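Local coordinates for putative uncharacterized protein Ta1305 (Thermoplasma acidophilum, PDB 4RKS) that phosphorylates (R)-mevalonate at its 3-hydroxyl with ATP, a step in the alternative mevalonate pathway of extreme acidophiles, at residues Gly192-Phe198 / Val299-Ser305. Sequence-based numbering, arbitrary orientation.
Sequences GYSIVAF and VYVAVES
Strands 193-198 and 299-304 run antiparallel, their axes 4.5 Å apart at closest approach and 155° between directions, with S194, V196 and F198 in hydrogen-bonded pairs with V303, V301 and V299. Each pair exchanges two N-H···O bonds; the one from S194 N to V303 O (2.9 Å) is nearly straight, and a seventh, from S305 N to G192 O, reaches past the strand end with its donor well above the carbonyl plane. In the non-hydrogen-bonded pair of I195 and A302 the CA atoms come closer than in the hydrogen-bonded pairs, and I195 CA lies 3.2 Å from V301 O in a CA-H···O contact.

From S194 to F198 and V299 to V303, side chains alternate between the two faces of the sheet. On one, F198 CE1 meets V301 CG2 at 3.8 Å. With F198 CG placed beside its own N (chi1 -64°), the ring also brings an edge to V299 O, which lies in its plane 3.6 Å from F198 CD1. On the other face, A197 CB rests 3.8 Å from Y300 CD1, while I195 CG2 lies at the edge of the same ring and touches Y300 CB; the side chain of Y300 is about 8 Å from bound mevalonate. At the far end Y193 and E304 lie side by side, Y193 CE2 3.8 Å from E304 CG, and their polar ends converge on K244, which forms a salt bridge with E304 OE2 and a hydrogen bond with Y193 OH.

In this GHMP-family kinase the pair forms the middle of a run of antiparallel strands, 321-327 beside 193-198 and 289-292 beside 299-304. Helix 271-283 packs on F198, V299 and V301, and helix 308-312 on S194, V196, V301 and V303, so V301 meets both.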
loop_
_atom_site.group_PDB
_atom_site.type_symbol
_atom_site.label_atom_id
_atom_site.label_comp_id
_atom_site.label_asym_id
_atom_site.label_seq_id
_atom_site.Cartn_x
_atom_site.Cartn_y
_atom_site.Cartn_z
ATOM N N GLY A 192 9.830 10.948 14.427
ATOM C CA GLY A 192 9.922 12.397 14.397
ATOM C C GLY A 192 9.208 12.990 13.195
ATOM O O GLY A 192 9.321 14.184 12.924
ATOM N N TYR A 193 8.469 12.161 12.462
ATOM C CA TYR A 193 7.840 12.628 11.229
ATOM C C TYR A 193 6.369 12.285 11.195
ATOM O O TYR A 193 5.928 11.318 11.821
ATOM C CB TYR A 193 8.559 12.042 10.006
ATOM C CG TYR A 193 9.956 12.584 9.882
ATOM C CD1 TYR A 193 10.996 12.039 10.627
ATOM C CD2 TYR A 193 10.235 13.663 9.048
ATOM C CE1 TYR A 193 12.280 12.547 10.540
ATOM C CE2 TYR A 193 11.521 14.178 8.951
ATOM C CZ TYR A 193 12.537 13.611 9.703
ATOM O OH TYR A 193 13.817 14.100 9.625
ATOM N N SER A 194 5.607 13.103 10.484
ATOM C CA SER A 194 4.200 12.818 10.262
ATOM C C SER A 194 3.893 13.033 8.801
ATOM O O SER A 194 4.666 13.653 8.082
ATOM C CB SER A 194 3.293 13.710 11.128
ATOM O OG SER A 194 3.682 13.681 12.491
ATOM N N ILE A 195 2.748 12.525 8.367
ATOM C CA ILE A 195 2.269 12.802 7.026
ATOM C C ILE A 195 0.891 13.434 7.107
ATOM O O ILE A 195 -0.033 12.861 7.697
ATOM C CB ILE A 195 2.228 11.521 6.167
ATOM C CG1 ILE A 195 3.659 11.053 5.869
ATOM C CG2 ILE A 195 1.474 11.764 4.857
ATOM C CD1 ILE A 195 3.746 9.719 5.154
ATOM N N VAL A 196 0.746 14.631 6.551
ATOM C CA VAL A 196 -0.591 15.205 6.437
ATOM C C VAL A 196 -1.179 14.871 5.064
ATOM O O VAL A 196 -0.655 15.279 4.029
ATOM C CB VAL A 196 -0.596 16.735 6.657
ATOM C CG1 VAL A 196 -2.038 17.270 6.608
ATOM C CG2 VAL A 196 0.050 17.067 7.983
ATOM N N ALA A 197 -2.275 14.122 5.062
ATOM C CA ALA A 197 -2.913 13.739 3.807
ATOM C C ALA A 197 -4.024 14.724 3.430
ATOM O O ALA A 197 -4.935 14.996 4.219
ATOM C CB ALA A 197 -3.466 12.314 3.901
ATOM N N PHE A 198 -3.938 15.254 2.217
ATOM C CA PHE A 198 -4.974 16.122 1.693
ATOM C C PHE A 198 -5.781 15.369 0.656
ATOM O O PHE A 198 -5.286 15.090 -0.442
ATOM C CB PHE A 198 -4.362 17.385 1.089
ATOM C CG PHE A 198 -3.645 18.249 2.098
ATOM C CD1 PHE A 198 -2.332 17.988 2.448
ATOM C CD2 PHE A 198 -4.292 19.322 2.696
ATOM C CE1 PHE A 198 -1.673 18.780 3.368
ATOM C CE2 PHE A 198 -3.640 20.114 3.624
ATOM C CZ PHE A 198 -2.330 19.846 3.957
ATOM N N VAL A 299 -2.962 14.148 -1.884
ATOM C CA VAL A 299 -1.609 14.669 -1.779
ATOM C C VAL A 299 -1.098 14.411 -0.373
ATOM O O VAL A 299 -1.649 14.933 0.610
ATOM C CB VAL A 299 -1.536 16.174 -2.093
ATOM C CG1 VAL A 299 -0.116 16.693 -1.869
ATOM C CG2 VAL A 299 -1.996 16.437 -3.509
ATOM N N TYR A 300 -0.045 13.606 -0.290
ATOM C CA TYR A 300 0.533 13.178 0.984
ATOM C C TYR A 300 1.756 14.013 1.316
ATOM O O TYR A 300 2.726 14.001 0.571
ATOM C CB TYR A 300 0.928 11.700 0.930
ATOM C CG TYR A 300 -0.201 10.750 0.647
ATOM C CD1 TYR A 300 -1.100 10.395 1.651
ATOM C CD2 TYR A 300 -0.348 10.168 -0.611
ATOM C CE1 TYR A 300 -2.119 9.500 1.405
ATOM C CE2 TYR A 300 -1.367 9.277 -0.864
ATOM C CZ TYR A 300 -2.246 8.948 0.148
ATOM O OH TYR A 300 -3.261 8.069 -0.095
ATOM N N VAL A 301 1.713 14.749 2.421
ATOM C CA VAL A 301 2.810 15.657 2.742
ATOM C C VAL A 301 3.567 15.236 3.997
ATOM O O VAL A 301 3.038 15.295 5.120
ATOM C CB VAL A 301 2.298 17.104 2.907
ATOM C CG1 VAL A 301 3.459 18.053 3.045
ATOM C CG2 VAL A 301 1.462 17.486 1.710
ATOM N N ALA A 302 4.806 14.797 3.786
ATOM C CA ALA A 302 5.720 14.501 4.873
ATOM C C ALA A 302 6.174 15.787 5.540
ATOM O O ALA A 302 6.456 16.773 4.862
ATOM C CB ALA A 302 6.922 13.723 4.368
ATOM N N VAL A 303 6.281 15.760 6.864
ATOM C CA VAL A 303 6.668 16.936 7.620
ATOM C C VAL A 303 7.287 16.514 8.954
ATOM O O VAL A 303 6.965 15.445 9.495
ATOM C CB VAL A 303 5.440 17.873 7.852
ATOM C CG1 VAL A 303 4.396 17.188 8.721
ATOM C CG2 VAL A 303 5.842 19.224 8.460
ATOM N N GLU A 304 8.174 17.346 9.492
ATOM C CA GLU A 304 8.705 17.098 10.829
ATOM C C GLU A 304 7.597 17.271 11.862
ATOM O O GLU A 304 6.720 18.135 11.720
ATOM C CB GLU A 304 9.880 18.014 11.133
ATOM C CG GLU A 304 11.114 17.695 10.326
ATOM C CD GLU A 304 12.094 18.861 10.293
ATOM O OE1 GLU A 304 11.686 19.964 9.876
ATOM O OE2 GLU A 304 13.268 18.673 10.676
ATOM N N SER A 305 7.639 16.442 12.897
ATOM C CA SER A 305 6.551 16.377 13.862
ATOM C C SER A 305 6.251 17.751 14.469
ATOM O O SER A 305 5.085 18.104 14.670
ATOM C CB SER A 305 6.870 15.356 14.958
ATOM O OG SER A 305 6.536 14.045 14.516
#